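PDB 6NCW: beta-galacturonidase, which probably hydrolyses beta-linked galacturonides, as a glycoside hydrolase of family 2 whose pocket binds galacturonate. Local coordinates for residues 339-353 with 379-393. Sequence-based numbering, arbitrary orientation.
Sequences LSEENMRNPHFKQQC and CASDTEYGRECYSEQ
M344 reaches across to 379-393 along its whole length. Its CB rests on Y385 CE2, SD lies against the A380 methyl and takes a weak hydrogen bond from A380 N (3.6 Å), and a bend at the last torsion (chi3 71°) turns CE onto C389 CB, 3.7 Å away, and near G386. The backbone of M344 is held too: Y385 OH donates to M344 O at 2.7 Å, coming from above the carbonyl plane. One face of the Y385 ring carries R345 CG in a CH-pi contact, 4.0 Å from the ring centroid. R345 also forms a salt bridge with E341 OE2 of its own segment, the oxygen lying near the guanidinium plane, and a water bridges that oxygen to Y385 N at the start of helix 384-400. Both segments belong to the TIM barrel domain: they follow neighbouring parallel strands, 329-333 and 370-374, and the helical segments 349-353 and 384-393 run nearly parallel, 25° apart. L339 and C379, joined by a weak N-H...S bond, lie two residues beyond R337 and N377 of the galacturonate site. Farther along the helices, K350 sits as a knob among Y385, E388, C389 and E392; its NZ forms salt bridges, each 3.0 Å, with E388 OE2 through its anti lone pair and with E392 OE2 from above its carboxylate plane. C389 SG approaches the edge of the F349 ring, and the Q393 amide packs against C353 CB and SG.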
loop_
_atom_site.group_PDB
_atom_site.type_symbol
_atom_site.label_atom_id
_atom_site.label_comp_id
_atom_site.label_asym_id
_atom_site.label_seq_id
_atom_site.Cartn_x
_atom_site.Cartn_y
_atom_site.Cartn_z
ATOM N N LEU A 339 -13.377 -14.831 -28.152
ATOM C CA LEU A 339 -13.261 -14.392 -29.532
ATOM C C LEU A 339 -14.652 -14.236 -30.131
ATOM O O LEU A 339 -15.492 -15.137 -30.020
ATOM C CB LEU A 339 -12.411 -15.372 -30.341
ATOM C CG LEU A 339 -10.963 -15.472 -29.830
ATOM C CD1 LEU A 339 -10.215 -16.604 -30.498
ATOM C CD2 LEU A 339 -10.207 -14.158 -30.021
ATOM N N SER A 340 -14.897 -13.079 -30.740
ATOM C CA SER A 340 -16.155 -12.821 -31.417
ATOM C C SER A 340 -16.283 -13.693 -32.669
ATOM O O SER A 340 -15.323 -14.318 -33.144
ATOM C CB SER A 340 -16.258 -11.346 -31.801
ATOM O OG SER A 340 -15.218 -11.007 -32.724
ATOM N N GLU A 341 -17.504 -13.728 -33.204
ATOM C CA GLU A 341 -17.734 -14.370 -34.491
ATOM C C GLU A 341 -16.790 -13.811 -35.558
ATOM O O GLU A 341 -16.173 -14.572 -36.319
ATOM C CB GLU A 341 -19.202 -14.189 -34.893
ATOM C CG GLU A 341 -19.556 -14.899 -36.170
ATOM C CD GLU A 341 -20.978 -14.615 -36.653
ATOM O OE1 GLU A 341 -21.783 -14.000 -35.912
ATOM O OE2 GLU A 341 -21.282 -15.025 -37.792
ATOM N N GLU A 342 -16.636 -12.481 -35.600
ATOM C CA GLU A 342 -15.707 -11.865 -36.544
ATOM C C GLU A 342 -14.264 -12.290 -36.276
ATOM O O GLU A 342 -13.509 -12.544 -37.219
ATOM C CB GLU A 342 -15.838 -10.340 -36.499
ATOM C CG GLU A 342 -14.768 -9.597 -37.314
ATOM C CD GLU A 342 -14.903 -8.069 -37.238
ATOM O OE1 GLU A 342 -15.445 -7.474 -38.194
ATOM O OE2 GLU A 342 -14.480 -7.461 -36.225
ATOM N N ASN A 343 -13.859 -12.381 -34.998
ATOM C CA ASN A 343 -12.519 -12.888 -34.686
ATOM C C ASN A 343 -12.324 -14.299 -35.216
ATOM O O ASN A 343 -11.271 -14.624 -35.768
ATOM C CB ASN A 343 -12.263 -12.883 -33.181
ATOM C CG ASN A 343 -12.178 -11.490 -32.607
ATOM O OD1 ASN A 343 -12.524 -11.266 -31.441
ATOM N ND2 ASN A 343 -11.739 -10.540 -33.420
ATOM N N MET A 344 -13.320 -15.157 -35.030
ATOM C CA MET A 344 -13.227 -16.550 -35.433
ATOM C C MET A 344 -13.240 -16.733 -36.943
ATOM O O MET A 344 -12.960 -17.839 -37.421
ATOM C CB MET A 344 -14.383 -17.341 -34.806
ATOM C CG MET A 344 -14.421 -17.291 -33.284
ATOM S SD MET A 344 -15.929 -18.039 -32.636
ATOM C CE MET A 344 -15.574 -19.752 -32.997
ATOM N N ARG A 345 -13.583 -15.697 -37.700
ATOM C CA ARG A 345 -13.513 -15.756 -39.152
ATOM C C ARG A 345 -12.174 -15.276 -39.698
ATOM O O ARG A 345 -12.004 -15.223 -40.922
ATOM C CB ARG A 345 -14.639 -14.937 -39.774
ATOM C CG ARG A 345 -15.573 -15.788 -40.599
ATOM C CD ARG A 345 -16.647 -14.945 -41.243
ATOM N NE ARG A 345 -17.262 -14.075 -40.263
ATOM C CZ ARG A 345 -18.447 -14.286 -39.707
ATOM N NH1 ARG A 345 -19.185 -15.352 -40.043
ATOM N NH2 ARG A 345 -18.897 -13.407 -38.821
ATOM N N ASN A 346 -11.242 -14.895 -38.830
ATOM C CA ASN A 346 -9.869 -14.695 -39.262
ATOM C C ASN A 346 -9.434 -15.908 -40.093
ATOM O O ASN A 346 -9.710 -17.052 -39.699
ATOM C CB ASN A 346 -8.967 -14.500 -38.035
ATOM C CG ASN A 346 -7.521 -14.226 -38.400
ATOM O OD1 ASN A 346 -6.858 -15.077 -38.963
ATOM N ND2 ASN A 346 -7.021 -13.038 -38.050
ATOM N N PRO A 347 -8.819 -15.705 -41.264
ATOM C CA PRO A 347 -8.510 -16.850 -42.144
ATOM C C PRO A 347 -7.546 -17.863 -41.542
ATOM O O PRO A 347 -7.427 -18.968 -42.092
ATOM C CB PRO A 347 -7.909 -16.191 -43.398
ATOM C CG PRO A 347 -7.474 -14.850 -42.976
ATOM C CD PRO A 347 -8.419 -14.419 -41.864
ATOM N N HIS A 348 -6.847 -17.532 -40.454
ATOM C CA HIS A 348 -5.952 -18.483 -39.802
ATOM C C HIS A 348 -6.577 -19.155 -38.596
ATOM O O HIS A 348 -5.929 -20.025 -38.002
ATOM C CB HIS A 348 -4.649 -17.802 -39.354
ATOM C CG HIS A 348 -3.961 -17.045 -40.440
ATOM N ND1 HIS A 348 -3.419 -17.663 -41.545
ATOM C CD2 HIS A 348 -3.733 -15.719 -40.597
ATOM C CE1 HIS A 348 -2.885 -16.749 -42.337
ATOM N NE2 HIS A 348 -3.064 -15.562 -41.787
ATOM N N PHE A 349 -7.804 -18.763 -38.211
ATOM C CA PHE A 349 -8.349 -19.177 -36.919
ATOM C C PHE A 349 -8.507 -20.695 -36.827
ATOM O O PHE A 349 -8.068 -21.313 -35.851
ATOM C CB PHE A 349 -9.689 -18.487 -36.652
ATOM C CG PHE A 349 -10.389 -18.996 -35.412
ATOM C CD1 PHE A 349 -9.947 -18.625 -34.146
ATOM C CD2 PHE A 349 -11.481 -19.849 -35.512
ATOM C CE1 PHE A 349 -10.588 -19.088 -32.998
ATOM C CE2 PHE A 349 -12.127 -20.317 -34.374
ATOM C CZ PHE A 349 -11.677 -19.936 -33.113
ATOM N N LYS A 350 -9.151 -21.311 -37.824
ATOM C CA LYS A 350 -9.387 -22.756 -37.768
ATOM C C LYS A 350 -8.078 -23.542 -37.786
ATOM O O LYS A 350 -7.910 -24.501 -37.021
ATOM C CB LYS A 350 -10.292 -23.186 -38.924
ATOM C CG LYS A 350 -11.782 -22.847 -38.709
ATOM C CD LYS A 350 -12.492 -22.535 -40.027
ATOM C CE LYS A 350 -13.706 -23.425 -40.285
ATOM N NZ LYS A 350 -14.805 -23.234 -39.301
ATOM N N GLN A 351 -7.140 -23.148 -38.651
ATOM C CA GLN A 351 -5.849 -23.824 -38.718
ATOM C C GLN A 351 -5.098 -23.714 -37.392
ATOM O O GLN A 351 -4.514 -24.696 -36.915
ATOM C CB GLN A 351 -5.026 -23.237 -39.876
ATOM C CG GLN A 351 -3.755 -24.012 -40.230
ATOM C CD GLN A 351 -4.043 -25.392 -40.776
ATOM O OE1 GLN A 351 -3.678 -26.403 -40.168
ATOM N NE2 GLN A 351 -4.696 -25.447 -41.931
ATOM N N GLN A 352 -5.126 -22.533 -36.761
ATOM C CA GLN A 352 -4.378 -22.352 -35.517
ATOM C C GLN A 352 -5.042 -23.073 -34.342
ATOM O O GLN A 352 -4.343 -23.580 -33.455
ATOM C CB GLN A 352 -4.189 -20.858 -35.252
ATOM C CG GLN A 352 -3.142 -20.234 -36.197
ATOM C CD GLN A 352 -3.097 -18.716 -36.147
ATOM O OE1 GLN A 352 -3.972 -18.082 -35.565
ATOM N NE2 GLN A 352 -2.064 -18.124 -36.762
ATOM N N CYS A 353 -6.374 -23.167 -34.335
ATOM C CA CYS A 353 -7.059 -23.965 -33.324
ATOM C C CYS A 353 -6.763 -25.439 -33.512
ATOM O O CYS A 353 -6.347 -26.128 -32.568
ATOM C CB CYS A 353 -8.567 -23.720 -33.389
ATOM S SG CYS A 353 -9.108 -22.223 -32.599
ATOM N N CYS A 379 -16.183 -18.191 -26.530
ATOM C CA CYS A 379 -16.244 -17.810 -27.936
ATOM C C CYS A 379 -17.710 -17.775 -28.388
ATOM O O CYS A 379 -18.637 -17.858 -27.569
ATOM C CB CYS A 379 -15.329 -18.721 -28.753
ATOM S SG CYS A 379 -13.573 -18.461 -28.290
ATOM N N ALA A 380 -17.948 -17.594 -29.692
ATOM C CA ALA A 380 -19.283 -17.204 -30.172
ATOM C C ALA A 380 -20.183 -18.426 -30.417
ATOM O O ALA A 380 -20.626 -18.701 -31.535
ATOM C CB ALA A 380 -19.159 -16.344 -31.426
ATOM N N SER A 381 -20.482 -19.144 -29.330
ATOM C CA SER A 381 -21.292 -20.360 -29.379
ATOM C C SER A 381 -22.783 -20.088 -29.556
ATOM O O SER A 381 -23.571 -21.044 -29.602
ATOM C CB SER A 381 -21.084 -21.180 -28.108
ATOM O OG SER A 381 -21.444 -20.430 -26.978
ATOM N N ASP A 382 -23.186 -18.824 -29.646
ATOM C CA ASP A 382 -24.558 -18.437 -29.938
ATOM C C ASP A 382 -24.795 -18.147 -31.418
ATOM O O ASP A 382 -25.882 -17.691 -31.777
ATOM C CB ASP A 382 -24.930 -17.204 -29.114
ATOM C CG ASP A 382 -24.034 -16.006 -29.426
ATOM O OD1 ASP A 382 -22.882 -16.192 -29.888
ATOM O OD2 ASP A 382 -24.478 -14.869 -29.202
ATOM N N THR A 383 -23.809 -18.384 -32.281
ATOM C CA THR A 383 -23.917 -18.064 -33.695
ATOM C C THR A 383 -23.758 -19.327 -34.534
ATOM O O THR A 383 -23.115 -20.293 -34.124
ATOM C CB THR A 383 -22.852 -17.050 -34.124
ATOM O OG1 THR A 383 -21.549 -17.648 -33.973
ATOM C CG2 THR A 383 -22.953 -15.767 -33.281
ATOM N N GLU A 384 -24.327 -19.297 -35.740
ATOM C CA GLU A 384 -24.205 -20.439 -36.634
ATOM C C GLU A 384 -22.747 -20.693 -37.021
ATOM O O GLU A 384 -22.284 -21.842 -37.010
ATOM C CB GLU A 384 -25.071 -20.231 -37.876
ATOM C CG GLU A 384 -24.648 -21.101 -39.081
ATOM C CD GLU A 384 -24.680 -22.601 -38.772
ATOM O OE1 GLU A 384 -25.494 -23.007 -37.908
ATOM O OE2 GLU A 384 -23.883 -23.363 -39.386
ATOM N N TYR A 385 -22.004 -19.635 -37.380
ATOM C CA TYR A 385 -20.613 -19.852 -37.768
ATOM C C TYR A 385 -19.787 -20.311 -36.571
ATOM O O TYR A 385 -18.918 -21.187 -36.703
ATOM C CB TYR A 385 -19.998 -18.598 -38.400
ATOM C CG TYR A 385 -18.507 -18.784 -38.606
ATOM C CD1 TYR A 385 -18.027 -19.734 -39.514
ATOM C CD2 TYR A 385 -17.575 -18.068 -37.848
ATOM C CE1 TYR A 385 -16.656 -19.944 -39.687
ATOM C CE2 TYR A 385 -16.206 -18.267 -38.009
ATOM C CZ TYR A 385 -15.750 -19.209 -38.933
ATOM O OH TYR A 385 -14.401 -19.418 -39.103
ATOM N N GLY A 386 -20.068 -19.756 -35.388
ATOM C CA GLY A 386 -19.454 -20.272 -34.173
ATOM C C GLY A 386 -19.717 -21.753 -33.986
ATOM O O GLY A 386 -18.795 -22.529 -33.724
ATOM N N ARG A 387 -20.980 -22.169 -34.147
ATOM C CA ARG A 387 -21.346 -23.575 -33.959
ATOM C C ARG A 387 -20.552 -24.492 -34.889
ATOM O O ARG A 387 -20.144 -25.587 -34.488
ATOM C CB ARG A 387 -22.854 -23.754 -34.183
ATOM C CG ARG A 387 -23.386 -25.171 -33.988
ATOM C CD ARG A 387 -24.524 -25.478 -34.973
ATOM N NE ARG A 387 -24.124 -25.271 -36.377
ATOM C CZ ARG A 387 -23.352 -26.100 -37.081
ATOM N NH1 ARG A 387 -22.873 -27.204 -36.525
ATOM N NH2 ARG A 387 -23.041 -25.818 -38.342
ATOM N N GLU A 388 -20.323 -24.060 -36.137
ATOM C CA GLU A 388 -19.541 -24.868 -37.071
ATOM C C GLU A 388 -18.133 -25.104 -36.539
ATOM O O GLU A 388 -17.614 -26.221 -36.615
ATOM C CB GLU A 388 -19.501 -24.194 -38.451
ATOM C CG GLU A 388 -18.508 -24.817 -39.462
ATOM C CD GLU A 388 -18.374 -23.978 -40.736
ATOM O OE1 GLU A 388 -19.376 -23.814 -41.464
ATOM O OE2 GLU A 388 -17.269 -23.456 -41.001
ATOM N N CYS A 389 -17.519 -24.071 -35.955
ATOM C CA CYS A 389 -16.195 -24.219 -35.351
ATOM C C CYS A 389 -16.233 -25.133 -34.130
ATOM O O CYS A 389 -15.369 -26.003 -33.973
ATOM C CB CYS A 389 -15.641 -22.848 -34.958
ATOM S SG CYS A 389 -15.410 -21.702 -36.334
ATOM N N TYR A 390 -17.191 -24.918 -33.217
ATOM C CA TYR A 390 -17.274 -25.805 -32.060
ATOM C C TYR A 390 -17.385 -27.251 -32.517
ATOM O O TYR A 390 -16.705 -28.129 -31.987
ATOM C CB TYR A 390 -18.460 -25.431 -31.157
ATOM C CG TYR A 390 -18.193 -24.292 -30.193
ATOM C CD1 TYR A 390 -17.879 -24.534 -28.850
ATOM C CD2 TYR A 390 -18.257 -22.965 -30.623
ATOM C CE1 TYR A 390 -17.648 -23.472 -27.957
ATOM C CE2 TYR A 390 -18.028 -21.904 -29.748
ATOM C CZ TYR A 390 -17.724 -22.158 -28.422
ATOM O OH TYR A 390 -17.492 -21.091 -27.585
ATOM N N SER A 391 -18.225 -27.512 -33.523
ATOM C CA SER A 391 -18.422 -28.884 -33.978
ATOM C C SER A 391 -17.122 -29.459 -34.521
ATOM O O SER A 391 -16.730 -30.572 -34.165
ATOM C CB SER A 391 -19.531 -28.948 -35.038
ATOM O OG SER A 391 -19.905 -30.298 -35.305
ATOM N N GLU A 392 -16.424 -28.693 -35.364
ATOM C CA GLU A 392 -15.175 -29.169 -35.950
ATOM C C GLU A 392 -14.151 -29.523 -34.880
ATOM O O GLU A 392 -13.440 -30.533 -34.998
ATOM C CB GLU A 392 -14.586 -28.106 -36.877
ATOM C CG GLU A 392 -15.405 -27.774 -38.091
ATOM C CD GLU A 392 -14.794 -26.617 -38.868
ATOM O OE1 GLU A 392 -15.201 -26.367 -40.030
ATOM O OE2 GLU A 392 -13.901 -25.950 -38.301
ATOM N N GLN A 393 -14.044 -28.689 -33.841
ATOM C CA GLN A 393 -12.991 -28.886 -32.850
ATOM C C GLN A 393 -13.346 -30.001 -31.879
ATOM O O GLN A 393 -12.472 -30.765 -31.464
ATOM C CB GLN A 393 -12.714 -27.563 -32.126
ATOM C CG GLN A 393 -12.233 -26.496 -33.096
ATOM C CD GLN A 393 -11.854 -25.188 -32.438
ATOM O OE1 GLN A 393 -11.457 -25.140 -31.264
ATOM N NE2 GLN A 393 -11.968 -24.107 -33.200
HETATM O O HOH W 1 -23.087 -17.059 -37.916
#